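Local coordinates for WbbZ protein (Klebsiella pneumoniae subsp. pneumoniae NTUH-K2044, PDB 6X1L) that is of unestablished function but belongs to the polysaccharide pyruvyl transferase family and so probably acts on surface polysaccharide, perhaps by transferring pyruvyl groups, at residues L9-L14 and F145-M150; G31-G36 and S192-G197; I68-G73 and I100-T105; L154-Y159 and C212-L217. One frame throughout, in Å; residues are numbered along the deposited sequence.

Contact 1: residues L9-L14 and F145-M150; sequences LKFDLL and FITDDM
Helix residues 9-14 pass beside the end of strand 144-146 and the loop that follows it, the backbones coming closest at F11 and T147, whose CA atoms are 7.5 Å apart. That gap is too wide for main-chain bonding, and side chains fill it. L14 lays a methyl on F145: CD2 sits 3.5 Å from the ring centroid and only 18° off the ring normal, a CH-pi contact over one face, shifted somewhat toward the rim. The two side chains arrive from opposite directions. L14 reaches the ring because its CG is anti to the backbone N (chi1 -162°), which carries the branched end out from the helix; a leucine suits the place, offering a compact methyl to a flat surface. F145 also stacks on F123 of the adjacent strand.

One turn back, the F11 ring lies among the loop side chains. M150, a selenomethionine, brings its SE to 3.6 Å from F11 CE2, a Met-aromatic contact in which the selenium stands oblique to the ring, 60° off the normal. Its chain has bends at chi2 and chi3 that fold the selenium back toward the ring. T147 turns its CG2 methyl to F11 CD1 at 4.0 Å. F11 is buried, while K10 lies at the margin, its aliphatic part by F145, CD to CD1 4.3 Å, and its NZ bonded to N141. This is a helix laid on one face of a parallel sheet, at its outermost strand 144-146, consistent with the Rossmann-like domains of the GT-B clan to which the family is assigned.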
loop_
_atom_site.group_PDB
_atom_site.type_symbol
_atom_site.label_atom_id
_atom_site.label_comp_id
_atom_site.label_asym_id
_atom_site.label_seq_id
_atom_site.Cartn_x
_atom_site.Cartn_y
_atom_site.Cartn_z
ATOM N N LEU A 9 6.731 -10.072 -28.505
ATOM C CA LEU A 9 7.577 -9.366 -29.464
ATOM C C LEU A 9 6.743 -8.493 -30.392
ATOM O O LEU A 9 7.090 -7.334 -30.647
ATOM C CB LEU A 9 8.404 -10.366 -30.273
ATOM C CG LEU A 9 9.211 -9.812 -31.451
ATOM C CD1 LEU A 9 10.377 -8.954 -30.973
ATOM C CD2 LEU A 9 9.697 -10.942 -32.346
ATOM N N LYS A 10 5.638 -9.038 -30.907
ATOM C CA LYS A 10 4.734 -8.247 -31.736
ATOM C C LYS A 10 4.287 -6.985 -31.011
ATOM O O LYS A 10 4.228 -5.903 -31.607
ATOM C CB LYS A 10 3.524 -9.092 -32.136
ATOM C CG LYS A 10 2.412 -8.300 -32.797
ATOM C CD LYS A 10 1.094 -9.054 -32.764
ATOM C CE LYS A 10 1.146 -10.310 -33.612
ATOM N NZ LYS A 10 -0.145 -11.047 -33.556
ATOM N N PHE A 11 3.992 -7.105 -29.713
ATOM C CA PHE A 11 3.498 -5.974 -28.940
ATOM C C PHE A 11 4.536 -4.862 -28.846
ATOM O O PHE A 11 4.207 -3.684 -29.026
ATOM C CB PHE A 11 3.085 -6.455 -27.548
ATOM C CG PHE A 11 2.305 -5.450 -26.757
ATOM C CD1 PHE A 11 1.045 -5.054 -27.169
ATOM C CD2 PHE A 11 2.818 -4.923 -25.583
ATOM C CE1 PHE A 11 0.316 -4.137 -26.436
ATOM C CE2 PHE A 11 2.095 -4.005 -24.843
ATOM C CZ PHE A 11 0.842 -3.614 -25.268
ATOM N N ASP A 12 5.794 -5.215 -28.565
ATOM C CA ASP A 12 6.853 -4.214 -28.464
ATOM C C ASP A 12 7.011 -3.448 -29.774
ATOM O O ASP A 12 6.939 -2.214 -29.803
ATOM C CB ASP A 12 8.174 -4.886 -28.074
ATOM C CG ASP A 12 8.099 -5.611 -26.737
ATOM O OD1 ASP A 12 7.082 -5.467 -26.026
ATOM O OD2 ASP A 12 9.060 -6.333 -26.400
ATOM N N LEU A 13 7.238 -4.174 -30.873
ATOM C CA LEU A 13 7.453 -3.526 -32.165
ATOM C C LEU A 13 6.264 -2.660 -32.558
ATOM O O LEU A 13 6.434 -1.563 -33.101
ATOM C CB LEU A 13 7.721 -4.585 -33.235
ATOM C CG LEU A 13 8.966 -5.447 -33.021
ATOM C CD1 LEU A 13 8.986 -6.626 -33.977
ATOM C CD2 LEU A 13 10.224 -4.607 -33.178
ATOM N N LEU A 14 5.051 -3.129 -32.270
ATOM C CA LEU A 14 3.853 -2.395 -32.661
ATOM C C LEU A 14 3.765 -1.050 -31.947
ATOM O O LEU A 14 3.552 -0.012 -32.582
ATOM C CB LEU A 14 2.620 -3.246 -32.372
ATOM C CG LEU A 14 1.302 -2.890 -33.046
ATOM C CD1 LEU A 14 1.436 -2.889 -34.565
ATOM C CD2 LEU A 14 0.262 -3.890 -32.604
ATOM N N PHE A 145 -5.991 -6.821 -31.592
ATOM C CA PHE A 145 -4.881 -7.724 -31.325
ATOM C C PHE A 145 -5.152 -8.459 -30.021
ATOM O O PHE A 145 -5.952 -8.019 -29.190
ATOM C CB PHE A 145 -3.537 -6.984 -31.205
ATOM C CG PHE A 145 -3.211 -6.095 -32.368
ATOM C CD1 PHE A 145 -2.325 -6.512 -33.348
ATOM C CD2 PHE A 145 -3.770 -4.829 -32.473
ATOM C CE1 PHE A 145 -2.013 -5.693 -34.412
ATOM C CE2 PHE A 145 -3.466 -4.008 -33.543
ATOM C CZ PHE A 145 -2.588 -4.441 -34.511
ATOM N N ILE A 146 -4.453 -9.575 -29.830
ATOM C CA ILE A 146 -4.554 -10.360 -28.608
ATOM C C ILE A 146 -3.153 -10.564 -28.047
ATOM O O ILE A 146 -2.213 -10.864 -28.793
ATOM C CB ILE A 146 -5.260 -11.710 -28.850
ATOM C CG1 ILE A 146 -5.392 -12.492 -27.540
ATOM C CG2 ILE A 146 -4.531 -12.530 -29.906
ATOM C CD1 ILE A 146 -6.361 -13.648 -27.618
ATOM N N THR A 147 -3.010 -10.383 -26.736
ATOM C CA THR A 147 -1.724 -10.562 -26.077
ATOM C C THR A 147 -1.979 -10.619 -24.577
ATOM O O THR A 147 -3.091 -10.366 -24.109
ATOM C CB THR A 147 -0.741 -9.446 -26.453
ATOM O OG1 THR A 147 0.547 -9.716 -25.886
ATOM C CG2 THR A 147 -1.243 -8.094 -25.976
ATOM N N ASP A 148 -0.939 -10.970 -23.828
ATOM C CA ASP A 148 -1.079 -11.142 -22.388
ATOM C C ASP A 148 -1.409 -9.824 -21.697
ATOM O O ASP A 148 -1.017 -8.743 -22.145
ATOM C CB ASP A 148 0.205 -11.723 -21.793
ATOM C CG ASP A 148 0.389 -13.189 -22.124
ATOM O OD1 ASP A 148 -0.601 -13.948 -22.047
ATOM O OD2 ASP A 148 1.524 -13.582 -22.465
ATOM N N ASP A 149 -2.148 -9.929 -20.592
ATOM C CA ASP A 149 -2.297 -8.813 -19.665
ATOM C C ASP A 149 -0.937 -8.185 -19.385
ATOM O O ASP A 149 0.092 -8.868 -19.372
ATOM C CB ASP A 149 -2.942 -9.295 -18.362
ATOM C CG ASP A 149 -3.126 -8.176 -17.339
ATOM O OD1 ASP A 149 -4.160 -7.471 -17.391
ATOM O OD2 ASP A 149 -2.237 -8.003 -16.478
HETATM N N MSE A 150 -0.930 -6.869 -19.190
HETATM C CA MSE A 150 0.318 -6.132 -18.995
HETATM C C MSE A 150 1.159 -6.679 -17.836
HETATM O O MSE A 150 2.391 -6.662 -17.902
HETATM C CB MSE A 150 0.041 -4.644 -18.755
HETATM C CG MSE A 150 -0.517 -3.891 -19.950
HETATM SE SE MSE A 150 0.618 -3.996 -21.537
HETATM C CE MSE A 150 2.200 -3.072 -20.876
#

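Contact 2: residues G31-G36 and S192-G197; sequences GNAGDG and SLTWNG
A capped helix start, that of helix 33-48, meets the loop between strand 167-172 and helix 203-218. A33 N donates to S192 O at 2.8 Å, nearly straight (167°) and in the carbonyl plane. The first-turn N-H of a helix has no carbonyl of its own helix to bond, so a loop carbonyl is a fitting partner. N32 is the N-cap. Its CG takes the position between backbone N and carbonyl carbon (chi1 60°), which swings OD1 round to accept a weak bond from G34 N at 2.8 Å; D35 OD2 accepts a weak bond from N32 N in return, and the pair makes a capping box. The backbone at N32 places its CB 3.1 Å from S192 O.

Just before the cap, G31 pairs with G197 in a single antiparallel bridge, a hydrogen-bonded pair. G31 N donates to G197 O at 3.1 Å and G197 N to G31 O at 2.9 Å, in both cases from well above the carbonyl plane. The phi/psi values of both lie where a CB would collide with the carbonyl oxygen of the residue before, so glycine suits each. G31 O has a further donor in W200 NE1. The small CB of A33 comes to 3.6 Å from T194 OG1, an oxygen hydrogen-bonded to I191 O, and also touches M213 of helix 203-218. T194 and W195 pack on W195 and T194 of the second subunit.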
loop_
_atom_site.group_PDB
_atom_site.type_symbol
_atom_site.label_atom_id
_atom_site.label_comp_id
_atom_site.label_asym_id
_atom_site.label_seq_id
_atom_site.Cartn_x
_atom_site.Cartn_y
_atom_site.Cartn_z
ATOM N N GLY A 31 -8.789 1.938 -10.375
ATOM C CA GLY A 31 -9.334 0.745 -9.765
ATOM C C GLY A 31 -8.556 0.374 -8.519
ATOM O O GLY A 31 -7.917 1.217 -7.900
ATOM N N ASN A 32 -8.627 -0.911 -8.173
ATOM C CA ASN A 32 -8.017 -1.405 -6.947
ATOM C C ASN A 32 -6.528 -1.654 -7.180
ATOM O O ASN A 32 -5.961 -1.274 -8.208
ATOM C CB ASN A 32 -8.764 -2.641 -6.443
ATOM C CG ASN A 32 -8.755 -3.797 -7.431
ATOM O OD1 ASN A 32 -7.765 -4.051 -8.119
ATOM N ND2 ASN A 32 -9.863 -4.520 -7.486
ATOM N N ALA A 33 -5.875 -2.296 -6.210
ATOM C CA ALA A 33 -4.436 -2.513 -6.289
ATOM C C ALA A 33 -4.049 -3.464 -7.412
ATOM O O ALA A 33 -2.897 -3.436 -7.860
ATOM C CB ALA A 33 -3.912 -3.034 -4.948
ATOM N N GLY A 34 -4.974 -4.314 -7.865
ATOM C CA GLY A 34 -4.738 -5.055 -9.092
ATOM C C GLY A 34 -4.478 -4.134 -10.267
ATOM O O GLY A 34 -3.578 -4.374 -11.075
ATOM N N ASP A 35 -5.250 -3.051 -10.366
ATOM C CA ASP A 35 -5.031 -2.073 -11.420
ATOM C C ASP A 35 -3.732 -1.301 -11.233
ATOM O O ASP A 35 -3.184 -0.789 -12.215
ATOM C CB ASP A 35 -6.222 -1.127 -11.484
ATOM C CG ASP A 35 -7.458 -1.810 -12.034
ATOM O OD1 ASP A 35 -7.424 -2.218 -13.214
ATOM O OD2 ASP A 35 -8.444 -1.977 -11.284
ATOM N N GLY A 36 -3.227 -1.210 -10.002
ATOM C CA GLY A 36 -1.899 -0.660 -9.807
ATOM C C GLY A 36 -0.806 -1.563 -10.336
ATOM O O GLY A 36 0.252 -1.084 -10.752
ATOM N N SER A 192 -6.173 -6.755 -2.700
ATOM C CA SER A 192 -6.529 -5.910 -3.834
ATOM C C SER A 192 -7.227 -4.633 -3.383
ATOM O O SER A 192 -7.048 -3.581 -4.004
ATOM C CB SER A 192 -7.422 -6.680 -4.809
ATOM O OG SER A 192 -6.770 -7.842 -5.282
ATOM N N LEU A 193 -8.012 -4.697 -2.308
ATOM C CA LEU A 193 -8.790 -3.556 -1.847
ATOM C C LEU A 193 -8.009 -2.639 -0.908
ATOM O O LEU A 193 -8.623 -1.910 -0.123
ATOM C CB LEU A 193 -10.074 -4.028 -1.162
ATOM C CG LEU A 193 -11.222 -4.463 -2.070
ATOM C CD1 LEU A 193 -12.494 -4.654 -1.257
ATOM C CD2 LEU A 193 -11.441 -3.456 -3.194
ATOM N N THR A 194 -6.680 -2.646 -0.980
ATOM C CA THR A 194 -5.878 -1.769 -0.135
ATOM C C THR A 194 -5.922 -0.340 -0.664
ATOM O O THR A 194 -6.580 0.526 -0.078
ATOM C CB THR A 194 -4.442 -2.284 -0.049
ATOM O OG1 THR A 194 -3.911 -2.464 -1.369
ATOM C CG2 THR A 194 -4.414 -3.619 0.694
ATOM N N TRP A 195 -5.230 -0.078 -1.766
ATOM C CA TRP A 195 -5.362 1.182 -2.484
ATOM C C TRP A 195 -6.395 0.998 -3.588
ATOM O O TRP A 195 -6.288 0.063 -4.384
ATOM C CB TRP A 195 -4.015 1.621 -3.061
ATOM C CG TRP A 195 -3.093 2.177 -2.019
ATOM C CD1 TRP A 195 -2.251 1.476 -1.208
ATOM C CD2 TRP A 195 -2.938 3.555 -1.665
ATOM N NE1 TRP A 195 -1.576 2.332 -0.370
ATOM C CE2 TRP A 195 -1.979 3.616 -0.633
ATOM C CE3 TRP A 195 -3.513 4.744 -2.123
ATOM C CZ2 TRP A 195 -1.584 4.817 -0.054
ATOM C CZ3 TRP A 195 -3.121 5.937 -1.545
ATOM C CH2 TRP A 195 -2.165 5.965 -0.521
ATOM N N ASN A 196 -7.402 1.871 -3.619
ATOM C CA ASN A 196 -8.534 1.679 -4.524
ATOM C C ASN A 196 -9.048 3.038 -4.979
ATOM O O ASN A 196 -9.729 3.730 -4.218
ATOM C CB ASN A 196 -9.640 0.878 -3.844
ATOM C CG ASN A 196 -10.794 0.578 -4.773
ATOM O OD1 ASN A 196 -10.614 0.443 -5.985
ATOM N ND2 ASN A 196 -11.992 0.479 -4.211
ATOM N N GLY A 197 -8.740 3.407 -6.216
ATOM C CA GLY A 197 -9.175 4.688 -6.745
ATOM C C GLY A 197 -8.346 5.071 -7.962
ATOM O O GLY A 197 -7.660 4.238 -8.551
#

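Contact 3: residues I68-G73 and I100-T105; sequences ILIFGG and IIMPST
I70 and I100 lie side by side and point the same way from neighbouring parallel strands, their CD1 atoms 3.7 Å apart. Each has CG1 anti to the carbonyl carbon, but the chains diverge at chi2: I100 is extended, whereas I70 bends (chi2 -65°), which carries its CD1 over toward the partner. I68 comes in at a slant, its CG2 also 3.7 Å from I100 CD1, so that this one methyl rests between two isoleucines. Farther along, CG2 of I70 meets the stem of the selenomethionine M102, CG at 3.6 Å, and the end of that side chain leads on toward F11 and L15 of helix 6-21. Beta-branched residues suit this face, since they favour extended backbone and fill the space between strand and helix. F71 and I101 occupy the other face.

The strands themselves run 19° from parallel, joined in a ladder by three nearly straight bonds: I100 N to L69 O at 2.8 Å, F71 N to I100 O at 2.8 Å and M102 N to F71 O at 2.9 Å. They are the two strands of a beta-alpha-beta unit whose helix is 84-92. Past the ladder G73 fits closely, its CA 3.5 Å from both P103 O and S104 OG, and S104 OG bonds back to M102 O. All the touching residues are buried; the apolar isoleucines and the paired main chain imply a sheet interior shielded from solvent, with these backbone groups satisfied by the strand pairing.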
loop_
_atom_site.group_PDB
_atom_site.type_symbol
_atom_site.label_atom_id
_atom_site.label_comp_id
_atom_site.label_asym_id
_atom_site.label_seq_id
_atom_site.Cartn_x
_atom_site.Cartn_y
_atom_site.Cartn_z
ATOM N N ILE A 68 -2.114 10.386 -29.722
ATOM C CA ILE A 68 -2.812 9.126 -29.516
ATOM C C ILE A 68 -3.033 8.942 -28.021
ATOM O O ILE A 68 -2.093 9.077 -27.229
ATOM C CB ILE A 68 -2.017 7.944 -30.101
ATOM C CG1 ILE A 68 -2.079 7.970 -31.631
ATOM C CG2 ILE A 68 -2.533 6.625 -29.550
ATOM C CD1 ILE A 68 -1.349 6.826 -32.291
ATOM N N LEU A 69 -4.272 8.647 -27.636
ATOM C CA LEU A 69 -4.574 8.330 -26.246
ATOM C C LEU A 69 -4.270 6.860 -25.989
ATOM O O LEU A 69 -4.824 5.977 -26.656
ATOM C CB LEU A 69 -6.034 8.637 -25.916
ATOM C CG LEU A 69 -6.493 8.165 -24.531
ATOM C CD1 LEU A 69 -5.874 9.013 -23.422
ATOM C CD2 LEU A 69 -8.012 8.156 -24.424
ATOM N N ILE A 70 -3.381 6.600 -25.039
ATOM C CA ILE A 70 -3.099 5.248 -24.576
ATOM C C ILE A 70 -3.962 5.041 -23.339
ATOM O O ILE A 70 -3.703 5.625 -22.281
ATOM C CB ILE A 70 -1.615 5.043 -24.271
ATOM C CG1 ILE A 70 -0.751 5.489 -25.451
ATOM C CG2 ILE A 70 -1.340 3.591 -23.910
ATOM C CD1 ILE A 70 -0.938 4.656 -26.712
ATOM N N PHE A 71 -5.006 4.228 -23.469
ATOM C CA PHE A 71 -5.878 3.933 -22.341
ATOM C C PHE A 71 -5.378 2.668 -21.655
ATOM O O PHE A 71 -5.318 1.602 -22.280
ATOM C CB PHE A 71 -7.331 3.778 -22.784
ATOM C CG PHE A 71 -8.291 3.645 -21.641
ATOM C CD1 PHE A 71 -8.514 4.710 -20.783
ATOM C CD2 PHE A 71 -8.962 2.457 -21.416
ATOM C CE1 PHE A 71 -9.391 4.592 -19.723
ATOM C CE2 PHE A 71 -9.842 2.332 -20.358
ATOM C CZ PHE A 71 -10.057 3.400 -19.510
ATOM N N GLY A 72 -5.032 2.788 -20.372
ATOM C CA GLY A 72 -4.389 1.688 -19.677
ATOM C C GLY A 72 -5.253 0.442 -19.647
ATOM O O GLY A 72 -6.482 0.506 -19.692
ATOM N N GLY A 73 -4.588 -0.706 -19.573
ATOM C CA GLY A 73 -5.287 -1.974 -19.584
ATOM C C GLY A 73 -6.105 -2.192 -18.327
ATOM O O GLY A 73 -5.993 -1.475 -17.335
ATOM N N ILE A 100 -5.762 3.900 -28.287
ATOM C CA ILE A 100 -5.197 2.566 -28.139
ATOM C C ILE A 100 -5.613 2.028 -26.778
ATOM O O ILE A 100 -5.254 2.597 -25.739
ATOM C CB ILE A 100 -3.668 2.580 -28.282
ATOM C CG1 ILE A 100 -3.263 3.040 -29.682
ATOM C CG2 ILE A 100 -3.099 1.202 -27.988
ATOM C CD1 ILE A 100 -1.769 3.069 -29.898
ATOM N N ILE A 101 -6.371 0.937 -26.782
ATOM C CA ILE A 101 -6.789 0.283 -25.550
ATOM C C ILE A 101 -5.774 -0.810 -25.240
ATOM O O ILE A 101 -5.690 -1.812 -25.954
ATOM C CB ILE A 101 -8.209 -0.282 -25.665
ATOM C CG1 ILE A 101 -9.209 0.855 -25.897
ATOM C CG2 ILE A 101 -8.570 -1.075 -24.416
ATOM C CD1 ILE A 101 -10.651 0.403 -25.972
HETATM N N MSE A 102 -4.991 -0.611 -24.183
HETATM C CA MSE A 102 -3.986 -1.588 -23.765
HETATM C C MSE A 102 -4.681 -2.891 -23.333
HETATM O O MSE A 102 -5.882 -2.870 -23.060
HETATM C CB MSE A 102 -3.117 -0.985 -22.652
HETATM C CG MSE A 102 -2.348 0.250 -23.112
HETATM SE SE MSE A 102 -1.024 -0.114 -24.527
HETATM C CE MSE A 102 0.481 -0.562 -23.346
ATOM N N PRO A 103 -3.937 -4.027 -23.295
ATOM C CA PRO A 103 -4.584 -5.343 -23.126
ATOM C C PRO A 103 -5.687 -5.388 -22.081
ATOM O O PRO A 103 -5.433 -5.222 -20.881
ATOM C CB PRO A 103 -3.412 -6.248 -22.733
ATOM C CG PRO A 103 -2.261 -5.660 -23.475
ATOM C CD PRO A 103 -2.474 -4.165 -23.452
ATOM N N SER A 104 -6.919 -5.626 -22.531
ATOM C CA SER A 104 -8.089 -5.429 -21.689
ATOM C C SER A 104 -9.084 -6.570 -21.850
ATOM O O SER A 104 -9.071 -7.316 -22.835
ATOM C CB SER A 104 -8.783 -4.099 -22.005
ATOM O OG SER A 104 -7.959 -3.000 -21.650
ATOM N N THR A 105 -9.949 -6.687 -20.846
ATOM C CA THR A 105 -11.128 -7.541 -20.888
ATOM C C THR A 105 -12.335 -6.637 -21.097
ATOM O O THR A 105 -12.568 -5.716 -20.308
ATOM C CB THR A 105 -11.270 -8.355 -19.599
ATOM O OG1 THR A 105 -10.302 -9.415 -19.587
ATOM C CG2 THR A 105 -12.669 -8.947 -19.478
#

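Contact 4: residues L154-Y159 and C212-L217; sequences LDLNKY and CMINFL
I214 directs its CD1 from the helix at three residues of the 154-159 loop, and this single methyl carries nearly all the contact. Its CG1 is anti to the carbonyl carbon (chi1 -72°), and with chi2 close to 180° the ethyl arm is straight, ending in CD1 against the loop. The closest approach is to Y159 CB, at 3.5 Å; the methyl stands oblique to the tyrosine ring. L156 comes across at a slant, the end of its side chain turning in to bring CD1 3.8 Å from the same methyl, and L154 meets it tip to tip, CD2 to CD1 4.0 Å. L154 CD2 also lies above one face of the Y159 ring, offset toward its rim.

Y159 works at two ends. CB meets I214, and chi1 (-59°, CG anti to the carbonyl carbon) turns the ring away toward D44, where OH bonds to OD2; D44 also takes a salt bridge from K158 NZ. A tyrosine thus suits a place that is apolar at the root and polar at the tip. The loop includes a short 3-10 segment, 156-158, preceded by an inverse gamma turn centred on D155, a tight path that brings L154, L156 and Y159 to one side. Around them, helix 33-48 receives L154 and Y159, while L233 of helix 228-236 touches both L154 and I214, so the loop is wedged among helices 33-48, 203-218 and 228-236.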
loop_
_atom_site.group_PDB
_atom_site.type_symbol
_atom_site.label_atom_id
_atom_site.label_comp_id
_atom_site.label_asym_id
_atom_site.label_seq_id
_atom_site.Cartn_x
_atom_site.Cartn_y
_atom_site.Cartn_z
ATOM N N LEU A 154 5.743 -7.393 -15.970
ATOM C CA LEU A 154 6.308 -6.809 -14.755
ATOM C C LEU A 154 7.772 -7.203 -14.598
ATOM O O LEU A 154 8.121 -8.384 -14.656
ATOM C CB LEU A 154 5.499 -7.262 -13.540
ATOM C CG LEU A 154 5.739 -6.551 -12.204
ATOM C CD1 LEU A 154 5.198 -5.133 -12.246
ATOM C CD2 LEU A 154 5.092 -7.345 -11.082
ATOM N N ASP A 155 8.633 -6.202 -14.405
ATOM C CA ASP A 155 10.058 -6.429 -14.152
ATOM C C ASP A 155 10.219 -6.880 -12.702
ATOM O O ASP A 155 10.607 -6.118 -11.813
ATOM C CB ASP A 155 10.859 -5.167 -14.450
ATOM C CG ASP A 155 12.353 -5.383 -14.335
ATOM O OD1 ASP A 155 12.778 -6.549 -14.190
ATOM O OD2 ASP A 155 13.100 -4.384 -14.385
ATOM N N LEU A 156 9.957 -8.172 -12.484
ATOM C CA LEU A 156 9.649 -8.686 -11.153
ATOM C C LEU A 156 10.780 -8.472 -10.151
ATOM O O LEU A 156 10.517 -8.242 -8.967
ATOM C CB LEU A 156 9.306 -10.173 -11.252
ATOM C CG LEU A 156 8.823 -10.894 -9.995
ATOM C CD1 LEU A 156 7.533 -10.272 -9.485
ATOM C CD2 LEU A 156 8.630 -12.374 -10.283
ATOM N N ASN A 157 12.035 -8.532 -10.596
ATOM C CA ASN A 157 13.137 -8.588 -9.642
ATOM C C ASN A 157 13.343 -7.285 -8.883
ATOM O O ASN A 157 13.982 -7.298 -7.823
ATOM C CB ASN A 157 14.426 -8.991 -10.355
ATOM C CG ASN A 157 14.460 -10.467 -10.693
ATOM O OD1 ASN A 157 13.878 -10.900 -11.686
ATOM N ND2 ASN A 157 15.137 -11.251 -9.861
ATOM N N LYS A 158 12.820 -6.165 -9.375
ATOM C CA LYS A 158 12.953 -4.914 -8.644
ATOM C C LYS A 158 11.830 -4.697 -7.638
ATOM O O LYS A 158 11.852 -3.698 -6.911
ATOM C CB LYS A 158 13.029 -3.728 -9.609
ATOM C CG LYS A 158 11.750 -3.418 -10.346
ATOM C CD LYS A 158 11.961 -2.234 -11.274
ATOM C CE LYS A 158 10.702 -1.907 -12.052
ATOM N NZ LYS A 158 10.916 -0.754 -12.964
ATOM N N TYR A 159 10.863 -5.612 -7.569
ATOM C CA TYR A 159 9.785 -5.559 -6.592
ATOM C C TYR A 159 9.970 -6.536 -5.438
ATOM O O TYR A 159 9.283 -6.405 -4.421
ATOM C CB TYR A 159 8.440 -5.852 -7.271
ATOM C CG TYR A 159 8.085 -4.907 -8.392
ATOM C CD1 TYR A 159 8.544 -5.132 -9.690
ATOM C CD2 TYR A 159 7.278 -3.801 -8.166
ATOM C CE1 TYR A 159 8.224 -4.272 -10.718
ATOM C CE2 TYR A 159 6.946 -2.933 -9.196
ATOM C CZ TYR A 159 7.422 -3.177 -10.471
ATOM O OH TYR A 159 7.104 -2.318 -11.501
ATOM N N CYS A 212 3.993 -3.863 -2.057
ATOM C CA CYS A 212 3.232 -4.308 -0.891
ATOM C C CYS A 212 2.558 -5.650 -1.147
ATOM O O CYS A 212 2.704 -6.592 -0.361
ATOM C CB CYS A 212 2.189 -3.259 -0.513
ATOM S SG CYS A 212 2.864 -1.778 0.264
HETATM N N MSE A 213 1.813 -5.757 -2.244
HETATM C CA MSE A 213 1.110 -6.996 -2.551
HETATM C C MSE A 213 2.093 -8.147 -2.704
HETATM O O MSE A 213 1.864 -9.248 -2.200
HETATM C CB MSE A 213 0.279 -6.849 -3.831
HETATM C CG MSE A 213 -0.813 -5.782 -3.764
HETATM SE SE MSE A 213 -1.749 -5.722 -5.502
HETATM C CE MSE A 213 -2.856 -7.304 -5.285
ATOM N N ILE A 214 3.193 -7.878 -3.409
ATOM C CA ILE A 214 4.220 -8.897 -3.609
ATOM C C ILE A 214 4.875 -9.273 -2.283
ATOM O O ILE A 214 5.078 -10.461 -1.996
ATOM C CB ILE A 214 5.255 -8.412 -4.641
ATOM C CG1 ILE A 214 4.642 -8.417 -6.045
ATOM C CG2 ILE A 214 6.517 -9.270 -4.587
ATOM C CD1 ILE A 214 5.591 -7.963 -7.125
ATOM N N ASN A 215 5.220 -8.276 -1.453
ATOM C CA ASN A 215 5.786 -8.569 -0.135
ATOM C C ASN A 215 4.883 -9.505 0.651
ATOM O O ASN A 215 5.361 -10.443 1.301
ATOM C CB ASN A 215 6.000 -7.285 0.666
ATOM C CG ASN A 215 7.093 -6.410 0.100
ATOM O OD1 ASN A 215 7.966 -6.868 -0.636
ATOM N ND2 ASN A 215 7.053 -5.136 0.454
ATOM N N PHE A 216 3.574 -9.254 0.616
ATOM C CA PHE A 216 2.633 -10.100 1.339
ATOM C C PHE A 216 2.693 -11.533 0.830
ATOM O O PHE A 216 2.790 -12.482 1.617
ATOM C CB PHE A 216 1.218 -9.536 1.201
ATOM C CG PHE A 216 0.158 -10.406 1.809
ATOM C CD1 PHE A 216 -0.115 -10.338 3.169
ATOM C CD2 PHE A 216 -0.563 -11.298 1.026
ATOM C CE1 PHE A 216 -1.087 -11.137 3.738
ATOM C CE2 PHE A 216 -1.538 -12.105 1.592
ATOM C CZ PHE A 216 -1.800 -12.021 2.950
ATOM N N LEU A 217 2.659 -11.704 -0.493
ATOM C CA LEU A 217 2.545 -13.038 -1.071
ATOM C C LEU A 217 3.839 -13.831 -0.958
ATOM O O LEU A 217 3.797 -15.062 -0.864
ATOM C CB LEU A 217 2.127 -12.926 -2.540
ATOM C CG LEU A 217 0.756 -12.300 -2.785
ATOM C CD1 LEU A 217 0.586 -11.963 -4.262
ATOM C CD2 LEU A 217 -0.340 -13.248 -2.318
#

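In the fold
Contacts 1 and 3 adjoin, their centres 11 Å apart, and both belong to the six-stranded parallel sheet: F11 CZ touches M102 CE at 3.6 Å, and M150 SE lies 3.6 Å from P103 CD, so helix 6-21 and the 145-150 loop cover the end of strand 98-104. Contacts 2 and 4, with centres 15 Å apart, meet at M213 of helix 203-218, whose SE is 3.5 Å from A33 O; both also reach the second subunit. Segments 145-150 and 154-159 follow closely in sequence, leading the chain from contact 1 to contact 4, about 22 Å away between centres. No ligand marks an active site, so none can be placed among them.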